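Local coordinates for enterotoxin SEN variant (PDB 6KRY), which probably acts as a superantigen toxin, which in this family bridges MHC class II molecules and T-cell receptors outside the peptide groove, at residues Tyr84-Gly89 against Leu149-Arg154; Lys156-Asn159 against Ile163-Lys166; His183-Phe188 against Ser216-Asp221; Tyr193-Lys196 against Glu202-Gln205. All blocks are in the same frame, centred on the assembly; numbering follows the deposited sequence.

Contact 1: Tyr84-Gly89 against Leu149-Arg154; sequences YGLYYG and LDTKVR
Leu86 and Thr151 reach toward each other tip to tip, and beside them the Tyr84 ring and the Lys152 chain cross at a slant; these two pairs carry most of the meeting of residues Tyr84-Gly89, where the chain turns a corner at Gly85 between two short strands, with helix residues Leu149-Arg154. In the first pair both branches of the threonine meet the leucine. Methyl CG2 of Thr151 lies 3.8 Å from Leu86 CD2 and also near CG, while Thr151 OG1 is 4.0 Å from both Leu86 CG and CD1 and bonds to the carbonyl of Gln147. In the second pair, Lys152 runs extended past the phenol end of the tyrosine. Its CE is 3.6 Å from Tyr84 OH, and its CG is 3.7 Å from the same oxygen, so the hydroxyl rests on the aliphatic part of the lysine. The polar ends look to other partners: Tyr84 OH bonds to Gln31, and Lys152 NZ forms a salt bridge with Glu148 and a hydrogen bond to Lys138 O. Thr151 CB approaches the edge of the Tyr84 ring, near its plane. Along the same helix, Arg154 reaches back one turn to grip Asp150 side-on, its NE 2.8 Å from Asp150 OD1 with an N-H...O angle of 161°, and the hydroxyl of Tyr207 also bonds OD2. No hydrogen bond joins the two segments. Strand 31-37 touches Tyr84, Leu86 and Thr151; helix 15-26 reaches Leu86 and Arg154, and strand 173-180 packs on Leu149, Asp150 and Val153, where OB-fold and beta-grasp regions meet.

Contact 2: Lys156-Asn159 against Ile163-Lys166; sequences KLEN and IYNK
The Tyr164 ring carries methyl CG2 of its neighbour Ile163 on one face, 3.5 Å above the plane and over the centre, while Glu158 OE2 approaches the same ring obliquely. The planes of the Glu158 carboxylate and the Asn165 amide are 18° apart, although the modelled spacing of these two groups is too short to be trusted. More secure is the other carboxylate oxygen: Glu158 OE2 accepts from Tyr164 N at 2.8 Å through its syn lone pair, the side of the other oxygen, with an N-H...O angle of 165°. The glutamate gets there by a bend at chi2 (57°), which turns the carboxylate from the helix toward the chain that follows it. Here the last turns of helix 146-161, the long helix of the beta-grasp domain, meet the loop that leads from it to strand 173-180. A side chain from within the helix thus ties down a backbone N-H just beyond its C-terminal end, and the CA atoms of Glu158 and Ile163 come within 5.1 Å. Apolar packing joins Leu157 CB to Ile163 CG1 at 3.8 Å. Separately, the Leu157 carbonyl oxygen closely approaches that same carbon, at 3.7 Å. Strand 218-225 covers these two residues, Val222 touching Leu157 and Leu224 touching Ile163. At its far end Tyr164 OH bonds to the carbonyl of Leu192, and the Tyr164 ring meets that of Tyr25 from helix 15-26, which also touches Glu158.

Contact 3: His183-Phe188 against Ser216-Asp221; sequences HQNQSF and SNYHID
Tyr218 meets Asn185 and Phe188, joining Ser216-Asp221, which runs into strand 218-225, to the loop His183-Phe188. From its CB, at the start of the strand, the ring projects toward the loop. Ring atom CE2 comes 4.2 Å from Phe188 CE1, an apolar touch that is oblique to both rings. CE1, across the ring from CE2, looks toward the side chain of Asn185. At the tip, the hydroxyl oxygen of Tyr218 meets Asn185 CB at 3.4 Å and lies near the amide end, whose orientation is not decided; the amide plane stands 42° from the ring plane, and the two side chains cross at about a right angle. Phe188 thus meets the CE2 side of the ring and Asn185 its hydroxyl end. Asn217, just before the strand, also faces Asn185, but its OD1 takes a hydrogen bond from the backbone N of Asn182, at the start of the same loop. Phe188 in turn forms a cation-pi pair with Arg211 and lies near the Phe178 ring with the planes at about 20°. Strand 173-180 runs between strands 218-225 and 188-191 in the sheet, pairing with both in antiparallel fashion, and Tyr218 lies beside its end. Strands 173-180 and 188-191 form a beta hairpin, with this loop as its connection, at the edge of the mixed beta-grasp sheet of staphylococcal and streptococcal toxins.

Contact 4: Tyr193-Lys196 against Glu202-Gln205; sequences YNIK and EFFQ
Apolar packing comes first: methyl CG2 of Ile195 sits 3.5 Å from Phe203 CD1 and also touches Phe203 CB, meeting the near corner of the ring obliquely. The branch is placed there because CG2 lies anti to the backbone N of Ile195, with CG1 anti to the carbonyl carbon (chi1 -49°). Both side chains also touch Leu21 of helix 15-26, so the pair forms part of a shared apolar patch against that helix. Polar contacts of the backbone come second. The carbonyl oxygen of Lys196 lies in the plane of the Phe203 ring, at its edge, 3.4 Å from CD1. The same oxygen receives a CA-H...O contact from Phe203 CA at 3.3 Å, with 130° at the hydrogen. A water supplies the hydrogen-bonded link: it accepts from Lys196 N at 2.9 Å and donates to Phe203 O at 2.7 Å, joining the two backbones where no direct hydrogen bond does. Charged side chains are the third group. Lys196 and Glu202 form no salt bridge with each other, but their stems pack: Lys196 CB is 4.1 Å from Glu202 O, and Glu202 CB 3.6 Å from Lys196 O. Glu202 OE1 bonds to the backbone N of Ser198. Short helix 200-203 is thus folded back on the loop before it, with Lys196 and Phe203 CA atoms 5.0 Å apart, bridged by one water and lying against helix 15-26 in the beta-grasp region.

Overall arrangement
From the N terminus, the chain first supplies Tyr84-Gly89, which waits some 60 residues for helix 146-161; contact 1 closes that long loop and joins the OB-fold region to the beta-grasp region. Contact 2 follows in series, a short closure at the end of the same helix, linked to contact 1 through Arg154 and Tyr164. Contact 3 then spans 183-221, and contact 4 is nested inside its loop, although their centres are about 23 Å apart; none of the four cross. Contact 4 touches contacts 1 and 2: Phe204 packs on Leu86, and Tyr193 bonds to the Ile163 carbonyl. Contact 3 meets contact 1 through Ile220, which packs on Leu149 and Val153.

Contact 1: Tyr84-Gly89 against Leu149-Arg154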
loop_
_atom_site.group_PDB
_atom_site.type_symbol
_atom_site.label_atom_id
_atom_site.label_comp_id
_atom_site.label_asym_id
_atom_site.label_seq_id
_atom_site.Cartn_x
_atom_site.Cartn_y
_atom_site.Cartn_z
ATOM N N TYR A 84 6.750 1.709 4.847
ATOM C CA TYR A 84 5.405 2.138 4.888
ATOM C C TYR A 84 4.560 1.068 4.197
ATOM O O TYR A 84 4.796 0.786 3.049
ATOM C CB TYR A 84 5.185 3.488 4.181
ATOM C CG TYR A 84 3.818 4.072 4.453
ATOM C CD1 TYR A 84 2.685 3.526 3.865
ATOM C CD2 TYR A 84 3.644 5.115 5.350
ATOM C CE1 TYR A 84 1.412 3.991 4.173
ATOM C CE2 TYR A 84 2.386 5.599 5.656
ATOM C CZ TYR A 84 1.272 5.047 5.049
ATOM O OH TYR A 84 0.017 5.495 5.353
ATOM N N GLY A 85 3.523 0.571 4.865
ATOM C CA GLY A 85 2.516 -0.197 4.160
ATOM C C GLY A 85 1.553 -0.924 5.072
ATOM O O GLY A 85 1.488 -0.670 6.288
ATOM N N LEU A 86 0.811 -1.857 4.466
ATOM C CA LEU A 86 -0.188 -2.644 5.185
ATOM C C LEU A 86 0.388 -4.011 5.573
ATOM O O LEU A 86 0.808 -4.802 4.714
ATOM C CB LEU A 86 -1.401 -2.803 4.259
ATOM C CG LEU A 86 -2.106 -1.490 3.901
ATOM C CD1 LEU A 86 -3.206 -1.733 2.874
ATOM C CD2 LEU A 86 -2.679 -0.799 5.137
ATOM N N TYR A 87 0.369 -4.306 6.875
ATOM C CA TYR A 87 0.962 -5.534 7.383
ATOM C C TYR A 87 -0.119 -6.569 7.692
ATOM O O TYR A 87 -1.330 -6.285 7.747
ATOM C CB TYR A 87 1.820 -5.249 8.625
ATOM C CG TYR A 87 1.031 -4.731 9.791
ATOM C CD1 TYR A 87 0.392 -5.603 10.657
ATOM C CD2 TYR A 87 0.845 -3.382 9.983
ATOM C CE1 TYR A 87 -0.432 -5.140 11.668
ATOM C CE2 TYR A 87 0.057 -2.898 11.015
ATOM C CZ TYR A 87 -0.573 -3.780 11.867
ATOM O OH TYR A 87 -1.375 -3.335 12.880
ATOM N N TYR A 88 0.358 -7.805 7.893
ATOM C CA TYR A 88 -0.470 -8.910 8.262
ATOM C C TYR A 88 0.254 -9.768 9.298
ATOM O O TYR A 88 1.480 -9.818 9.355
ATOM C CB TYR A 88 -0.862 -9.695 7.011
ATOM C CG TYR A 88 0.251 -10.489 6.373
ATOM C CD1 TYR A 88 0.485 -11.774 6.794
ATOM C CD2 TYR A 88 0.965 -10.023 5.279
ATOM C CE1 TYR A 88 1.466 -12.557 6.222
ATOM C CE2 TYR A 88 1.966 -10.801 4.691
ATOM C CZ TYR A 88 2.205 -12.076 5.165
ATOM O OH TYR A 88 3.164 -12.919 4.700
ATOM N N GLY A 89 -0.542 -10.433 10.136
ATOM C CA GLY A 89 -0.030 -11.299 11.194
ATOM C C GLY A 89 -0.264 -12.778 10.901
ATOM O O GLY A 89 0.595 -13.603 11.239
ATOM N N LEU A 149 1.435 5.660 -1.461
ATOM C CA LEU A 149 0.472 6.577 -2.141
ATOM C C LEU A 149 -0.913 5.924 -2.270
ATOM O O LEU A 149 -1.923 6.551 -1.950
ATOM C CB LEU A 149 0.993 6.988 -3.523
ATOM C CG LEU A 149 2.365 7.654 -3.552
ATOM C CD1 LEU A 149 2.720 8.120 -4.956
ATOM C CD2 LEU A 149 2.422 8.829 -2.560
ATOM N N ASP A 150 -0.944 4.683 -2.779
ATOM C CA ASP A 150 -2.159 3.907 -2.994
ATOM C C ASP A 150 -2.922 3.751 -1.670
ATOM O O ASP A 150 -4.127 3.972 -1.596
ATOM C CB ASP A 150 -1.818 2.550 -3.607
ATOM C CG ASP A 150 -2.962 1.774 -4.219
ATOM O OD1 ASP A 150 -4.025 2.379 -4.480
ATOM O OD2 ASP A 150 -2.754 0.555 -4.437
ATOM N N THR A 151 -2.216 3.382 -0.608
ATOM C CA THR A 151 -2.845 3.136 0.649
ATOM C C THR A 151 -3.476 4.420 1.194
ATOM O O THR A 151 -4.608 4.390 1.648
ATOM C CB THR A 151 -1.855 2.576 1.673
ATOM O OG1 THR A 151 -1.358 1.340 1.179
ATOM C CG2 THR A 151 -2.517 2.367 3.010
ATOM N N LYS A 152 -2.735 5.539 1.142
ATOM C CA LYS A 152 -3.244 6.821 1.622
ATOM C C LYS A 152 -4.495 7.266 0.842
ATOM O O LYS A 152 -5.507 7.696 1.439
ATOM C CB LYS A 152 -2.134 7.862 1.543
ATOM C CG LYS A 152 -1.097 7.714 2.633
ATOM C CD LYS A 152 0.011 8.716 2.545
ATOM C CE LYS A 152 0.847 8.657 3.806
ATOM N NZ LYS A 152 2.152 9.357 3.671
ATOM N N VAL A 153 -4.492 7.070 -0.475
ATOM C CA VAL A 153 -5.698 7.330 -1.285
ATOM C C VAL A 153 -6.860 6.388 -0.902
ATOM O O VAL A 153 -8.004 6.854 -0.703
ATOM C CB VAL A 153 -5.386 7.208 -2.785
ATOM C CG1 VAL A 153 -6.617 7.327 -3.660
ATOM C CG2 VAL A 153 -4.423 8.294 -3.188
ATOM N N ARG A 154 -6.599 5.080 -0.846
ATOM C CA ARG A 154 -7.639 4.121 -0.602
ATOM C C ARG A 154 -8.291 4.374 0.766
ATOM O O ARG A 154 -9.538 4.265 0.888
ATOM C CB ARG A 154 -7.115 2.702 -0.757
ATOM C CG ARG A 154 -6.882 2.310 -2.202
ATOM C CD ARG A 154 -6.589 0.833 -2.349
ATOM N NE ARG A 154 -5.957 0.558 -3.635
ATOM C CZ ARG A 154 -6.028 -0.579 -4.283
ATOM N NH1 ARG A 154 -6.956 -1.474 -3.978
ATOM N NH2 ARG A 154 -5.151 -0.807 -5.245
#

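Contact 2: Lys156-Asn159 against Ile163-Lys166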
loop_
_atom_site.group_PDB
_atom_site.type_symbol
_atom_site.label_atom_id
_atom_site.label_comp_id
_atom_site.label_asym_id
_atom_site.label_seq_id
_atom_site.Cartn_x
_atom_site.Cartn_y
_atom_site.Cartn_z
ATOM N N LYS A 156 -8.684 7.227 2.236
ATOM C CA LYS A 156 -9.574 8.383 2.064
ATOM C C LYS A 156 -10.805 8.006 1.233
ATOM O O LYS A 156 -11.956 8.386 1.547
ATOM C CB LYS A 156 -8.790 9.505 1.410
ATOM C CG LYS A 156 -7.978 10.342 2.373
ATOM C CD LYS A 156 -8.408 11.802 2.323
ATOM C CE LYS A 156 -9.920 11.942 2.349
ATOM N NZ LYS A 156 -10.338 13.172 3.064
ATOM N N LEU A 157 -10.619 7.183 0.212
ATOM C CA LEU A 157 -11.777 6.756 -0.566
ATOM C C LEU A 157 -12.717 5.900 0.289
ATOM O O LEU A 157 -13.972 5.924 0.070
ATOM C CB LEU A 157 -11.368 5.971 -1.814
ATOM C CG LEU A 157 -10.595 6.718 -2.881
ATOM C CD1 LEU A 157 -10.179 5.768 -3.999
ATOM C CD2 LEU A 157 -11.373 7.891 -3.447
ATOM N N GLU A 158 -12.170 5.076 1.174
ATOM C CA GLU A 158 -13.036 4.212 1.999
ATOM C C GLU A 158 -13.869 5.143 2.893
ATOM O O GLU A 158 -15.041 4.912 3.082
ATOM C CB GLU A 158 -12.232 3.191 2.802
ATOM C CG GLU A 158 -13.058 2.369 3.779
ATOM C CD GLU A 158 -14.219 1.601 3.164
ATOM O OE1 GLU A 158 -15.269 1.423 3.871
ATOM O OE2 GLU A 158 -14.068 1.187 2.002
ATOM N N ASN A 159 -13.229 6.191 3.422
ATOM C CA ASN A 159 -13.900 7.104 4.339
ATOM C C ASN A 159 -15.020 7.852 3.587
ATOM O O ASN A 159 -16.134 7.948 4.104
ATOM C CB ASN A 159 -12.929 8.063 5.017
ATOM C CG ASN A 159 -13.664 9.044 5.909
ATOM O OD1 ASN A 159 -13.991 10.128 5.460
ATOM N ND2 ASN A 159 -13.998 8.645 7.124
ATOM N N ILE A 163 -16.001 2.371 -0.415
ATOM C CA ILE A 163 -15.577 1.506 -1.478
ATOM C C ILE A 163 -15.808 0.040 -1.123
ATOM O O ILE A 163 -16.333 -0.698 -1.943
ATOM C CB ILE A 163 -14.074 1.735 -1.756
ATOM C CG1 ILE A 163 -13.821 3.130 -2.303
ATOM C CG2 ILE A 163 -13.515 0.667 -2.683
ATOM C CD1 ILE A 163 -14.661 3.466 -3.472
ATOM N N TYR A 164 -15.325 -0.399 0.045
ATOM C CA TYR A 164 -15.247 -1.853 0.323
ATOM C C TYR A 164 -16.367 -2.364 1.245
ATOM O O TYR A 164 -16.467 -3.569 1.454
ATOM C CB TYR A 164 -13.876 -2.219 0.909
ATOM C CG TYR A 164 -12.770 -2.059 -0.094
ATOM C CD1 TYR A 164 -12.812 -2.710 -1.313
ATOM C CD2 TYR A 164 -11.704 -1.212 0.140
ATOM C CE1 TYR A 164 -11.818 -2.516 -2.266
ATOM C CE2 TYR A 164 -10.673 -1.046 -0.780
ATOM C CZ TYR A 164 -10.728 -1.704 -1.983
ATOM O OH TYR A 164 -9.736 -1.533 -2.918
ATOM N N ASN A 165 -17.240 -1.484 1.720
ATOM C CA ASN A 165 -18.280 -1.875 2.695
ATOM C C ASN A 165 -19.233 -2.912 2.124
ATOM O O ASN A 165 -19.799 -2.724 1.039
ATOM C CB ASN A 165 -19.104 -0.679 3.159
ATOM C CG ASN A 165 -18.286 0.169 4.074
ATOM O OD1 ASN A 165 -18.506 0.158 5.289
ATOM N ND2 ASN A 165 -17.274 0.804 3.507
ATOM N N LYS A 166 -19.433 -3.996 2.896
ATOM C CA LYS A 166 -20.259 -5.097 2.498
ATOM C C LYS A 166 -21.746 -4.716 2.378
ATOM O O LYS A 166 -22.482 -5.470 1.781
ATOM C CB LYS A 166 -20.138 -6.245 3.503
ATOM C CG LYS A 166 -20.591 -5.900 4.909
ATOM C CD LYS A 166 -20.270 -6.976 5.902
ATOM C CE LYS A 166 -20.330 -6.493 7.332
ATOM N NZ LYS A 166 -21.655 -5.980 7.690
#

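Contact 3: His183-Phe188 against Ser216-Asp221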
loop_
_atom_site.group_PDB
_atom_site.type_symbol
_atom_site.label_atom_id
_atom_site.label_comp_id
_atom_site.label_asym_id
_atom_site.label_seq_id
_atom_site.Cartn_x
_atom_site.Cartn_y
_atom_site.Cartn_z
ATOM N N HIS A 183 5.048 13.770 -18.112
ATOM C CA HIS A 183 4.628 12.885 -19.255
ATOM C C HIS A 183 5.729 11.939 -19.728
ATOM O O HIS A 183 5.575 11.345 -20.809
ATOM C CB HIS A 183 4.140 13.686 -20.476
ATOM C CG HIS A 183 3.147 14.721 -20.098
ATOM N ND1 HIS A 183 1.872 14.379 -19.665
ATOM C CD2 HIS A 183 3.251 16.062 -20.006
ATOM C CE1 HIS A 183 1.217 15.482 -19.339
ATOM N NE2 HIS A 183 2.043 16.527 -19.532
ATOM N N GLN A 184 6.807 11.765 -18.955
ATOM C CA GLN A 184 7.934 11.014 -19.458
ATOM C C GLN A 184 7.825 9.523 -19.114
ATOM O O GLN A 184 8.552 8.706 -19.690
ATOM C CB GLN A 184 9.215 11.604 -18.902
ATOM C CG GLN A 184 9.494 12.999 -19.433
ATOM C CD GLN A 184 10.834 13.462 -18.931
ATOM O OE1 GLN A 184 11.614 12.654 -18.439
ATOM N NE2 GLN A 184 11.082 14.760 -19.003
ATOM N N ASN A 185 6.935 9.171 -18.179
ATOM C CA ASN A 185 6.722 7.762 -17.781
ATOM C C ASN A 185 5.292 7.358 -18.147
ATOM O O ASN A 185 4.380 8.170 -18.043
ATOM C CB ASN A 185 7.013 7.550 -16.297
ATOM C CG ASN A 185 8.265 8.283 -15.861
ATOM O OD1 ASN A 185 9.069 8.679 -16.698
ATOM N ND2 ASN A 185 8.434 8.492 -14.566
ATOM N N GLN A 186 5.132 6.101 -18.588
ATOM C CA GLN A 186 3.847 5.552 -18.949
ATOM C C GLN A 186 3.026 5.505 -17.652
ATOM O O GLN A 186 3.505 5.110 -16.616
ATOM C CB GLN A 186 4.056 4.219 -19.685
ATOM C CG GLN A 186 2.918 3.211 -19.591
ATOM C CD GLN A 186 1.765 3.467 -20.531
ATOM O OE1 GLN A 186 1.459 4.600 -20.899
ATOM N NE2 GLN A 186 1.092 2.397 -20.921
ATOM N N SER A 187 1.795 5.995 -17.716
ATOM C CA SER A 187 0.926 5.953 -16.567
ATOM C C SER A 187 0.518 4.493 -16.320
ATOM O O SER A 187 0.657 3.638 -17.198
ATOM C CB SER A 187 -0.240 6.835 -16.813
ATOM O OG SER A 187 -1.062 6.251 -17.799
ATOM N N PHE A 188 0.029 4.191 -15.119
ATOM C CA PHE A 188 -0.438 2.845 -14.812
ATOM C C PHE A 188 -1.553 2.955 -13.783
ATOM O O PHE A 188 -1.695 3.998 -13.127
ATOM C CB PHE A 188 0.694 1.973 -14.269
ATOM C CG PHE A 188 1.369 2.525 -13.038
ATOM C CD1 PHE A 188 2.341 3.495 -13.146
ATOM C CD2 PHE A 188 1.009 2.086 -11.767
ATOM C CE1 PHE A 188 2.972 4.001 -12.018
ATOM C CE2 PHE A 188 1.640 2.588 -10.642
ATOM C CZ PHE A 188 2.631 3.528 -10.768
ATOM N N SER A 216 7.835 14.119 -6.531
ATOM C CA SER A 216 7.705 15.440 -7.211
ATOM C C SER A 216 6.974 15.282 -8.544
ATOM O O SER A 216 6.468 16.263 -9.068
ATOM C CB SER A 216 9.013 16.178 -7.383
ATOM O OG SER A 216 9.798 15.622 -8.428
ATOM N N ASN A 217 6.908 14.060 -9.091
ATOM C CA ASN A 217 6.561 13.905 -10.513
ATOM C C ASN A 217 5.261 13.122 -10.749
ATOM O O ASN A 217 5.037 12.735 -11.867
ATOM C CB ASN A 217 7.688 13.253 -11.333
ATOM C CG ASN A 217 7.463 13.332 -12.835
ATOM O OD1 ASN A 217 6.971 14.338 -13.347
ATOM N ND2 ASN A 217 7.868 12.292 -13.544
ATOM N N TYR A 218 4.412 12.925 -9.731
ATOM C CA TYR A 218 3.248 12.097 -9.911
ATOM C C TYR A 218 2.012 12.819 -9.380
ATOM O O TYR A 218 2.054 13.598 -8.419
ATOM C CB TYR A 218 3.432 10.702 -9.294
ATOM C CG TYR A 218 4.081 9.755 -10.257
ATOM C CD1 TYR A 218 5.452 9.763 -10.468
ATOM C CD2 TYR A 218 3.306 8.910 -11.040
ATOM C CE1 TYR A 218 6.031 8.992 -11.468
ATOM C CE2 TYR A 218 3.871 8.122 -12.028
ATOM C CZ TYR A 218 5.235 8.156 -12.241
ATOM O OH TYR A 218 5.804 7.330 -13.172
ATOM N N HIS A 219 0.888 12.540 -10.020
ATOM C CA HIS A 219 -0.433 12.928 -9.505
ATOM C C HIS A 219 -1.358 11.745 -9.781
ATOM O O HIS A 219 -0.992 10.815 -10.527
ATOM C CB HIS A 219 -0.950 14.230 -10.117
ATOM C CG HIS A 219 -1.191 14.168 -11.586
ATOM N ND1 HIS A 219 -0.178 14.413 -12.499
ATOM C CD2 HIS A 219 -2.289 13.861 -12.309
ATOM C CE1 HIS A 219 -0.640 14.262 -13.726
ATOM N NE2 HIS A 219 -1.958 13.979 -13.642
ATOM N N ILE A 220 -2.495 11.748 -9.113
ATOM C CA ILE A 220 -3.358 10.550 -9.111
ATOM C C ILE A 220 -4.742 10.941 -9.598
ATOM O O ILE A 220 -5.242 11.999 -9.229
ATOM C CB ILE A 220 -3.382 9.962 -7.704
ATOM C CG1 ILE A 220 -1.955 9.579 -7.309
ATOM C CG2 ILE A 220 -4.329 8.770 -7.603
ATOM C CD1 ILE A 220 -1.828 9.227 -5.845
ATOM N N ASP A 221 -5.344 10.079 -10.424
ATOM C CA ASP A 221 -6.737 10.237 -10.784
ATOM C C ASP A 221 -7.486 8.965 -10.382
ATOM O O ASP A 221 -7.063 7.864 -10.718
ATOM C CB ASP A 221 -6.918 10.512 -12.269
ATOM C CG ASP A 221 -6.147 11.710 -12.792
ATOM O OD1 ASP A 221 -6.207 12.763 -12.148
ATOM O OD2 ASP A 221 -5.463 11.545 -13.830
#

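Contact 4: Tyr193-Lys196 against Glu202-Gln205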
loop_
_atom_site.group_PDB
_atom_site.type_symbol
_atom_site.label_atom_id
_atom_site.label_comp_id
_atom_site.label_asym_id
_atom_site.label_seq_id
_atom_site.Cartn_x
_atom_site.Cartn_y
_atom_site.Cartn_z
ATOM N N TYR A 193 -11.169 -3.240 -7.233
ATOM C CA TYR A 193 -11.922 -4.424 -6.865
ATOM C C TYR A 193 -11.226 -5.683 -7.365
ATOM O O TYR A 193 -11.821 -6.743 -7.348
ATOM C CB TYR A 193 -13.355 -4.267 -7.372
ATOM C CG TYR A 193 -14.090 -3.180 -6.635
ATOM C CD1 TYR A 193 -14.341 -3.279 -5.282
ATOM C CD2 TYR A 193 -14.510 -2.034 -7.285
ATOM C CE1 TYR A 193 -15.017 -2.276 -4.595
ATOM C CE2 TYR A 193 -15.159 -1.009 -6.607
ATOM C CZ TYR A 193 -15.421 -1.135 -5.263
ATOM O OH TYR A 193 -16.076 -0.128 -4.646
ATOM N N ASN A 194 -10.000 -5.548 -7.868
ATOM C CA ASN A 194 -9.206 -6.673 -8.334
ATOM C C ASN A 194 -8.173 -7.002 -7.249
ATOM O O ASN A 194 -7.002 -6.715 -7.403
ATOM C CB ASN A 194 -8.483 -6.386 -9.644
ATOM C CG ASN A 194 -7.722 -7.582 -10.184
ATOM O OD1 ASN A 194 -8.085 -8.720 -9.945
ATOM N ND2 ASN A 194 -6.605 -7.334 -10.847
ATOM N N ILE A 195 -8.636 -7.661 -6.193
ATOM C CA ILE A 195 -7.830 -8.055 -5.044
ATOM C C ILE A 195 -7.662 -9.578 -5.045
ATOM O O ILE A 195 -8.603 -10.322 -5.226
ATOM C CB ILE A 195 -8.484 -7.588 -3.739
ATOM C CG1 ILE A 195 -8.900 -6.119 -3.800
ATOM C CG2 ILE A 195 -7.550 -7.850 -2.570
ATOM C CD1 ILE A 195 -7.735 -5.187 -3.793
ATOM N N LYS A 196 -6.436 -10.035 -4.834
ATOM C CA LYS A 196 -6.164 -11.483 -4.888
ATOM C C LYS A 196 -6.402 -12.100 -3.507
ATOM O O LYS A 196 -6.031 -11.518 -2.474
ATOM C CB LYS A 196 -4.747 -11.735 -5.408
ATOM C CG LYS A 196 -4.370 -10.892 -6.623
ATOM C CD LYS A 196 -5.409 -10.803 -7.773
ATOM C CE LYS A 196 -4.934 -11.431 -9.072
ATOM N NZ LYS A 196 -4.950 -12.914 -8.964
ATOM N N GLU A 202 -2.424 -12.538 1.014
ATOM C CA GLU A 202 -2.662 -12.600 -0.390
ATOM C C GLU A 202 -3.034 -11.223 -0.951
ATOM O O GLU A 202 -2.585 -10.884 -2.003
ATOM C CB GLU A 202 -3.779 -13.605 -0.648
ATOM C CG GLU A 202 -3.456 -15.008 -0.135
ATOM C CD GLU A 202 -4.635 -15.963 -0.247
ATOM O OE1 GLU A 202 -5.716 -15.639 0.289
ATOM O OE2 GLU A 202 -4.486 -17.036 -0.902
ATOM N N PHE A 203 -3.925 -10.469 -0.284
ATOM C CA PHE A 203 -4.401 -9.181 -0.782
ATOM C C PHE A 203 -3.248 -8.280 -1.265
ATOM O O PHE A 203 -3.357 -7.519 -2.251
ATOM C CB PHE A 203 -5.132 -8.366 0.303
ATOM C CG PHE A 203 -6.390 -8.936 0.913
ATOM C CD1 PHE A 203 -7.153 -9.888 0.262
ATOM C CD2 PHE A 203 -6.841 -8.445 2.137
ATOM C CE1 PHE A 203 -8.330 -10.350 0.830
ATOM C CE2 PHE A 203 -8.015 -8.924 2.709
ATOM C CZ PHE A 203 -8.758 -9.875 2.051
ATOM N N PHE A 204 -2.152 -8.270 -0.508
ATOM C CA PHE A 204 -1.168 -7.209 -0.692
ATOM C C PHE A 204 0.121 -7.730 -1.327
ATOM O O PHE A 204 1.105 -6.985 -1.453
ATOM C CB PHE A 204 -0.918 -6.532 0.656
ATOM C CG PHE A 204 -2.175 -5.992 1.283
ATOM C CD1 PHE A 204 -2.994 -5.142 0.569
ATOM C CD2 PHE A 204 -2.552 -6.362 2.561
ATOM C CE1 PHE A 204 -4.214 -4.734 1.082
ATOM C CE2 PHE A 204 -3.763 -5.922 3.090
ATOM C CZ PHE A 204 -4.574 -5.093 2.359
ATOM N N GLN A 205 0.153 -9.006 -1.723
ATOM C CA GLN A 205 1.353 -9.576 -2.331
ATOM C C GLN A 205 1.813 -8.783 -3.576
ATOM O O GLN A 205 3.011 -8.728 -3.854
ATOM C CB GLN A 205 1.144 -11.065 -2.648
ATOM C CG GLN A 205 2.368 -11.714 -3.270
ATOM C CD GLN A 205 2.169 -13.206 -3.390
ATOM O OE1 GLN A 205 1.083 -13.720 -3.112
ATOM N NE2 GLN A 205 3.230 -13.911 -3.765
HETATM O O HOH W 1 -4.305 -8.030 -4.712
#